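Local coordinates for protein short chain dehydrogenase (Rhodopseudomonas palustris, PDB 3H7A) that probably catalyses an NAD(P)-dependent oxidation or reduction of a substrate not yet identified, as a Rossmann-fold member of the short-chain dehydrogenase/reductase family, at residues 106-109 against 110-114; 227-231 against 232-236. All blocks are in the same frame, centred on the assembly; numbering follows the deposited sequence. Where two conformers were deposited one is given.

How the interactions relate
Both interactions are local, each within one continuous run of chain. Interaction 1 lies inside helix 104-132, interaction 2 in the loop from helix 216-228 to strand 237-240. They sit on opposite sides of the chain's centre, about 31 Å apart between centres, and share no element. In interaction 1 Phe107, Val110 and Trp111 are buried and the charged residues partly exposed. In interaction 2 Gln229, Ala233, Trp234 and Thr235 are buried, Pro230 and Lys231 exposed. Interaction 1 combines helical backbone bonds with a salt bridge. Interaction 2 lacks a repeating backbone pattern; a glutamine amide, a tight turn and an indole hold the loop. Interaction 1 faces the second subunit, interaction 2 the third.

Interaction 1: residues 106-109 against 110-114; sequences VFRK and VWEMA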
ATOM      1  N   VAL B 106      11.128 -11.688  24.292  1.00 23.91           N
ATOM      2  CA  VAL B 106      11.556 -10.982  23.076  1.00 18.22           C
ATOM      3  C   VAL B 106      10.435 -10.128  22.458  1.00 19.24           C
ATOM      4  O   VAL B 106      10.650  -8.953  22.174  1.00 21.87           O
ATOM      5  CB  VAL B 106      12.184 -11.964  22.043  1.00 19.61           C
ATOM      6  CG1 VAL B 106      12.190 -11.385  20.621  1.00 24.85           C
ATOM      7  CG2 VAL B 106      13.602 -12.324  22.489  1.00 22.12           C
ATOM      8  N   PHE B 107       9.246 -10.703  22.302  1.00 20.29           N
ATOM      9  CA  PHE B 107       8.106  -9.981  21.745  1.00 19.35           C
ATOM     10  C   PHE B 107       7.726  -8.749  22.594  1.00 22.98           C
ATOM     11  O   PHE B 107       7.564  -7.660  22.034  1.00 24.08           O
ATOM     12  CB  PHE B 107       6.905 -10.918  21.531  1.00 16.86           C
ATOM     13  CG  PHE B 107       5.813 -10.343  20.618  1.00 23.29           C
ATOM     14  CD1 PHE B 107       5.846 -10.558  19.235  1.00 13.30           C
ATOM     15  CD2 PHE B 107       4.743  -9.607  21.148  1.00 21.30           C
ATOM     16  CE1 PHE B 107       4.846 -10.030  18.374  1.00 11.28           C
ATOM     17  CE2 PHE B 107       3.736  -9.096  20.319  1.00 17.74           C
ATOM     18  CZ  PHE B 107       3.797  -9.289  18.927  1.00 22.09           C
ATOM     19  N   ARG B 108       7.597  -8.919  23.918  1.00 22.08           N
ATOM     20  CA  ARG B 108       7.264  -7.809  24.832  0.50 22.04           C
ATOM     21  C   ARG B 108       8.331  -6.709  24.824  1.00 20.29           C
ATOM     22  O   ARG B 108       7.999  -5.519  24.740  1.00 25.23           O
ATOM     23  CB  ARG B 108       7.096  -8.319  26.267  0.50 21.23           C
ATOM     24  CG  ARG B 108       5.785  -7.931  26.950  0.50 30.13           C
ATOM     25  CD  ARG B 108       5.775  -6.565  27.639  0.50 29.51           C
ATOM     26  NE  ARG B 108       4.417  -6.243  28.098  0.50 30.08           N
ATOM     27  CZ  ARG B 108       4.054  -5.118  28.710  0.50 28.57           C
ATOM     28  NH1 ARG B 108       2.785  -4.941  29.067  0.50 22.28           N
ATOM     29  NH2 ARG B 108       4.948  -4.170  28.962  0.50 23.93           N
ATOM     30  N   LYS B 109       9.603  -7.115  24.934  1.00 20.45           N
ATOM     31  CA  LYS B 109      10.768  -6.199  24.984  1.00 24.55           C
ATOM     32  C   LYS B 109      10.916  -5.381  23.711  1.00 25.35           C
ATOM     33  O   LYS B 109      11.203  -4.177  23.777  1.00 19.62           O
ATOM     34  CB  LYS B 109      12.082  -6.962  25.235  1.00 17.93           C
ATOM     35  CG  LYS B 109      13.350  -6.096  25.494  1.00 38.40           C
ATOM     36  CD  LYS B 109      14.677  -6.925  25.528  1.00 46.09           C
ATOM     37  CE  LYS B 109      15.579  -6.745  24.271  1.00 55.42           C
ATOM     38  NZ  LYS B 109      15.275  -7.629  23.082  1.00 52.55           N
ATOM     39  N   VAL B 110      10.748  -6.033  22.558  1.00 22.80           N
ATOM     40  CA  VAL B 110      10.829  -5.328  21.272  1.00 18.50           C
ATOM     41  C   VAL B 110       9.690  -4.310  21.152  1.00 20.51           C
ATOM     42  O   VAL B 110       9.916  -3.172  20.743  1.00 20.60           O
ATOM     43  CB  VAL B 110      10.891  -6.316  20.085  1.00 20.74           C
ATOM     44  CG1 VAL B 110      10.712  -5.609  18.758  1.00 19.03           C
ATOM     45  CG2 VAL B 110      12.231  -7.019  20.117  1.00 19.81           C
ATOM     46  N   TRP B 111       8.483  -4.687  21.572  1.00 20.18           N
ATOM     47  CA  TRP B 111       7.400  -3.719  21.634  1.00 18.05           C
ATOM     48  C   TRP B 111       7.669  -2.537  22.593  1.00 26.16           C
ATOM     49  O   TRP B 111       7.419  -1.371  22.240  1.00 24.58           O
ATOM     50  CB  TRP B 111       6.103  -4.406  22.020  1.00 19.03           C
ATOM     51  CG  TRP B 111       4.973  -3.436  22.199  1.00 20.61           C
ATOM     52  CD1 TRP B 111       4.218  -2.867  21.212  1.00 20.23           C
ATOM     53  CD2 TRP B 111       4.469  -2.919  23.440  1.00 22.05           C
ATOM     54  NE1 TRP B 111       3.281  -2.019  21.760  1.00 23.26           N
ATOM     55  CE2 TRP B 111       3.405  -2.039  23.123  1.00 21.71           C
ATOM     56  CE3 TRP B 111       4.811  -3.118  24.789  1.00 25.79           C
ATOM     57  CZ2 TRP B 111       2.668  -1.367  24.102  1.00 24.89           C
ATOM     58  CZ3 TRP B 111       4.080  -2.450  25.768  1.00 22.10           C
ATOM     59  CH2 TRP B 111       3.017  -1.581  25.415  1.00 23.56           C
ATOM     60  N   GLU B 112       8.176  -2.831  23.794  1.00 25.76           N
ATOM     61  CA  GLU B 112       8.471  -1.783  24.784  1.00 21.76           C
ATOM     62  C   GLU B 112       9.475  -0.768  24.253  1.00 19.89           C
ATOM     63  O   GLU B 112       9.305   0.432  24.439  1.00 23.91           O
ATOM     64  CB  GLU B 112       8.997  -2.370  26.096  1.00 16.26           C
ATOM     65  CG  GLU B 112       7.990  -3.219  26.874  1.00 25.04           C
ATOM     66  CD  GLU B 112       8.575  -3.817  28.157  1.00 33.54           C
ATOM     67  OE1 GLU B 112       9.821  -3.844  28.330  1.00 32.77           O
ATOM     68  OE2 GLU B 112       7.772  -4.260  28.997  1.00 37.73           O
ATOM     69  N   MET B 113      10.493  -1.278  23.568  1.00 20.62           N
ATOM     70  CA  MET B 113      11.601  -0.466  23.069  0.50 21.35           C
ATOM     71  C   MET B 113      11.231   0.299  21.786  1.00 23.54           C
ATOM     72  O   MET B 113      11.471   1.501  21.689  1.00 23.30           O
ATOM     73  CB  MET B 113      12.829  -1.375  22.851  0.50 25.52           C
ATOM     74  CG  MET B 113      14.162  -0.686  22.550  0.50 35.64           C
ATOM     75  SD  MET B 113      15.251  -0.260  23.946  0.50 44.89           S
ATOM     76  CE  MET B 113      14.546   1.280  24.496  0.50 34.51           C
ATOM     77  N   ALA B 114      10.645  -0.402  20.814  1.00 21.22           N
ATOM     78  CA  ALA B 114      10.430   0.140  19.462  1.00 21.79           C
ATOM     79  C   ALA B 114       9.060   0.753  19.171  1.00 14.28           C
ATOM     80  O   ALA B 114       8.877   1.395  18.141  1.00 19.76           O
ATOM     81  CB  ALA B 114      10.731  -0.943  18.425  1.00 18.87           C
TER
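Arg108 and Glu112, one helical turn apart, form a salt bridge on the side of helix 104-132. One of two arginine conformers is described. Arg108 NH2 donates to Glu112 OE2 at 2.8 Å, with an N-H...O angle of 153°. The bond uses the anti lone pair of OE2 and lies close to the guanidinium plane. The two flat groups stand at right angles, and the arginine is met through OE2. Trp111 runs beside the arginine and points the same way. Its CZ3 lies over one guanidinium face, 3.7 Å from Arg108 NH2, while NH2 meets the rim of the indole.

The bend of Arg108 at chi2 (-86°) carries the guanidinium along the helix to these partners. Glu112 reaches back with CG beside its own backbone N, and CG comes within 3.1 Å of Arg108 O. Were Glu112 an alanine, Arg108 NH2 would probably lose its carboxylate mate, and the guanidinium would be freer to turn away from Trp111. Backbone bonds set the spacing: Val110 N to Val106 O and Glu112 N to Arg108 O are both 2.9 Å. Met113 N binds Lys109 O at 3.0 Å. The helix widens to a pi-type turn at 112-114.

Arg108 NH1 makes a second salt bridge, to Glu112 of the second subunit. Trp111 stacks on Trp111 of that subunit, and Phe107 on its Phe119, so this part of the helix belongs to a subunit interface, consistent with the helical interface of short-chain dehydrogenases. Within the chain, Phe107, Val110 and Ala114 pack on helix 153-173, while Met113 touches Val91, just beyond strand 84-89.

Interaction 2: residues 227-231 against 232-236; sequences YQQPK and SAWTF
Gln229 grips Thr235 with both ends of its side-chain amide. OE1 accepts from Thr235 N at 2.8 Å, with an N-H...O angle of 161°. NE2 donates to Thr235 OG1 at 2.9 Å, tilted slightly from the amide plane. The glutamine side chain reaches Thr235 because it is extended beyond CG, with chi2 at -176°. Two bonds to one residue fix the rotation of the amide.

The backbone of Gln229 holds a second partner. Trp234 NE1 donates to Gln229 O at 3.0 Å. This bond is bent, at 132°: the oxygen lies in the indole plane, but the nitrogen sits above the carbonyl plane. Between these partners the chain reverses in a type I beta turn from Pro230 to Ala233, closed by Ala233 N to Pro230 O at 2.9 Å.

Beside the turn, Lys231 packs on Trp234, with its backbone CH over one indole face and CA 3.6 Å from the centroid of the five-membered ring, a CH-pi contact. Lys231 CB reaches the six-membered ring, 3.5 Å from Trp234 CZ2. Trp234 also stacks on His179 of strand 178-185. Gln229 O takes a further bond from Lys136 NZ.

The loop joins helix 216-228 to strand 237-240, outermost in this chain's Rossmann sheet, and meets the third subunit, where Gln229 NE2 donates to Gln225 of that chain and Trp234 makes backbone hydrogen bonds. The buried glutamine amide is thus matched at both its oxygen and its nitrogen. Neutral polar groups, rather than a salt bridge, join the two arms of this loop, and the same amide ties it to the neighbouring subunit.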
ATOM      1  N   TYR B 227      12.662  18.620   8.319  1.00 29.45           N
ATOM      2  CA  TYR B 227      12.593  19.790   9.182  1.00 29.14           C
ATOM      3  C   TYR B 227      12.314  21.043   8.353  1.00 31.68           C
ATOM      4  O   TYR B 227      11.469  21.846   8.720  1.00 29.85           O
ATOM      5  CB  TYR B 227      13.860  19.984  10.044  1.00 29.99           C
ATOM      6  CG  TYR B 227      13.769  21.277  10.842  1.00 20.44           C
ATOM      7  CD1 TYR B 227      13.006  21.344  11.995  1.00 28.32           C
ATOM      8  CD2 TYR B 227      14.376  22.444  10.391  1.00 31.69           C
ATOM      9  CE1 TYR B 227      12.872  22.524  12.695  1.00 22.77           C
ATOM     10  CE2 TYR B 227      14.261  23.623  11.096  1.00 19.80           C
ATOM     11  CZ  TYR B 227      13.509  23.653  12.240  1.00 26.66           C
ATOM     12  OH  TYR B 227      13.373  24.821  12.937  1.00 27.25           O
ATOM     13  N   GLN B 228      13.015  21.182   7.229  1.00 28.94           N
ATOM     14  CA  GLN B 228      12.943  22.384   6.400  1.00 33.87           C
ATOM     15  C   GLN B 228      11.634  22.628   5.624  1.00 35.60           C
ATOM     16  O   GLN B 228      11.393  23.747   5.172  1.00 38.45           O
ATOM     17  CB  GLN B 228      14.129  22.426   5.441  1.00 36.35           C
ATOM     18  CG  GLN B 228      15.475  22.611   6.115  1.00 43.39           C
ATOM     19  CD  GLN B 228      15.806  24.062   6.403  1.00 57.20           C
ATOM     20  OE1 GLN B 228      16.653  24.655   5.726  1.00 60.32           O
ATOM     21  NE2 GLN B 228      15.153  24.641   7.412  1.00 51.60           N
ATOM     22  N   GLN B 229      10.811  21.594   5.465  1.00 32.10           N
ATOM     23  CA  GLN B 229       9.565  21.696   4.700  1.00 27.98           C
ATOM     24  C   GLN B 229       8.573  22.687   5.300  1.00 31.73           C
ATOM     25  O   GLN B 229       8.270  22.606   6.492  1.00 31.63           O
ATOM     26  CB  GLN B 229       8.874  20.340   4.608  1.00 25.47           C
ATOM     27  CG  GLN B 229       9.614  19.308   3.808  1.00 22.36           C
ATOM     28  CD  GLN B 229       8.829  18.031   3.676  1.00 32.69           C
ATOM     29  OE1 GLN B 229       8.001  17.715   4.522  1.00 25.84           O
ATOM     30  NE2 GLN B 229       9.079  17.290   2.603  1.00 27.10           N
ATOM     31  N   PRO B 230       8.036  23.604   4.469  1.00 34.31           N
ATOM     32  CA  PRO B 230       6.997  24.533   4.936  1.00 34.69           C
ATOM     33  C   PRO B 230       5.648  23.831   5.047  1.00 36.03           C
ATOM     34  O   PRO B 230       5.446  22.808   4.385  1.00 36.43           O
ATOM     35  CB  PRO B 230       6.959  25.599   3.838  1.00 37.50           C
ATOM     36  CG  PRO B 230       7.421  24.899   2.601  1.00 32.06           C
ATOM     37  CD  PRO B 230       8.366  23.806   3.043  1.00 39.10           C
ATOM     38  N   LYS B 231       4.728  24.385   5.843  1.00 32.60           N
ATOM     39  CA  LYS B 231       3.442  23.720   6.120  1.00 37.67           C
ATOM     40  C   LYS B 231       2.466  23.670   4.948  1.00 37.98           C
ATOM     41  O   LYS B 231       1.424  23.019   5.026  1.00 39.75           O
ATOM     42  CB  LYS B 231       2.766  24.267   7.386  1.00 32.58           C
ATOM     43  CG  LYS B 231       2.371  25.737   7.363  1.00 50.35           C
ATOM     44  CD  LYS B 231       1.720  26.183   8.693  1.00 50.43           C
ATOM     45  CE  LYS B 231       0.440  25.385   9.029  1.00 57.39           C
ATOM     46  NZ  LYS B 231      -0.389  26.035  10.090  1.00 60.02           N
ATOM     47  N   SER B 232       2.816  24.336   3.855  1.00 39.24           N
ATOM     48  CA  SER B 232       2.038  24.247   2.626  1.00 40.40           C
ATOM     49  C   SER B 232       2.405  22.977   1.870  1.00 37.84           C
ATOM     50  O   SER B 232       1.727  22.605   0.917  1.00 42.68           O
ATOM     51  CB  SER B 232       2.257  25.483   1.748  1.00 40.06           C
ATOM     52  OG  SER B 232       3.639  25.782   1.616  1.00 45.42           O
ATOM     53  N   ALA B 233       3.470  22.307   2.306  1.00 32.61           N
ATOM     54  CA  ALA B 233       3.961  21.122   1.620  1.00 28.48           C
ATOM     55  C   ALA B 233       4.702  20.142   2.535  1.00 29.87           C
ATOM     56  O   ALA B 233       5.873  19.859   2.315  1.00 31.56           O
ATOM     57  CB  ALA B 233       4.860  21.537   0.475  1.00 30.08           C
ATOM     58  N   TRP B 234       4.025  19.604   3.544  1.00 31.70           N
ATOM     59  CA  TRP B 234       4.668  18.636   4.435  1.00 27.14           C
ATOM     60  C   TRP B 234       4.487  17.240   3.909  1.00 24.38           C
ATOM     61  O   TRP B 234       3.423  16.899   3.384  1.00 26.79           O
ATOM     62  CB  TRP B 234       4.061  18.672   5.830  1.00 24.58           C
ATOM     63  CG  TRP B 234       4.518  19.815   6.688  1.00 24.74           C
ATOM     64  CD1 TRP B 234       5.632  20.608   6.513  1.00 28.72           C
ATOM     65  CD2 TRP B 234       3.897  20.256   7.893  1.00 24.26           C
ATOM     66  NE1 TRP B 234       5.716  21.534   7.527  1.00 25.34           N
ATOM     67  CE2 TRP B 234       4.660  21.337   8.387  1.00 17.21           C
ATOM     68  CE3 TRP B 234       2.756  19.845   8.606  1.00 10.47           C
ATOM     69  CZ2 TRP B 234       4.324  22.003   9.561  1.00 25.35           C
ATOM     70  CZ3 TRP B 234       2.416  20.523   9.771  1.00 25.18           C
ATOM     71  CH2 TRP B 234       3.195  21.589  10.233  1.00 25.31           C
ATOM     72  N   THR B 235       5.524  16.433   4.087  1.00 26.67           N
ATOM     73  CA  THR B 235       5.489  15.009   3.795  1.00 23.43           C
ATOM     74  C   THR B 235       5.276  14.265   5.119  1.00 28.62           C
ATOM     75  O   THR B 235       5.948  14.569   6.105  1.00 29.58           O
ATOM     76  CB  THR B 235       6.833  14.578   3.165  1.00 26.81           C
ATOM     77  OG1 THR B 235       7.056  15.333   1.971  1.00 36.74           O
ATOM     78  CG2 THR B 235       6.848  13.121   2.820  1.00 23.12           C
ATOM     79  N   PHE B 236       4.348  13.306   5.161  1.00 24.21           N
ATOM     80  CA  PHE B 236       4.243  12.458   6.342  1.00 25.29           C
ATOM     81  C   PHE B 236       5.289  11.356   6.331  1.00 26.28           C
ATOM     82  O   PHE B 236       6.028  11.210   7.284  1.00 30.13           O
ATOM     83  CB  PHE B 236       2.843  11.861   6.540  1.00 22.53           C
ATOM     84  CG  PHE B 236       2.821  10.704   7.515  1.00 25.49           C
ATOM     85  CD1 PHE B 236       2.973  10.923   8.882  1.00 23.83           C
ATOM     86  CD2 PHE B 236       2.672   9.388   7.057  1.00 19.10           C
ATOM     87  CE1 PHE B 236       2.988   9.851   9.797  1.00 19.16           C
ATOM     88  CE2 PHE B 236       2.699   8.311   7.952  1.00 12.61           C
ATOM     89  CZ  PHE B 236       2.854   8.544   9.330  1.00 20.82           C
TER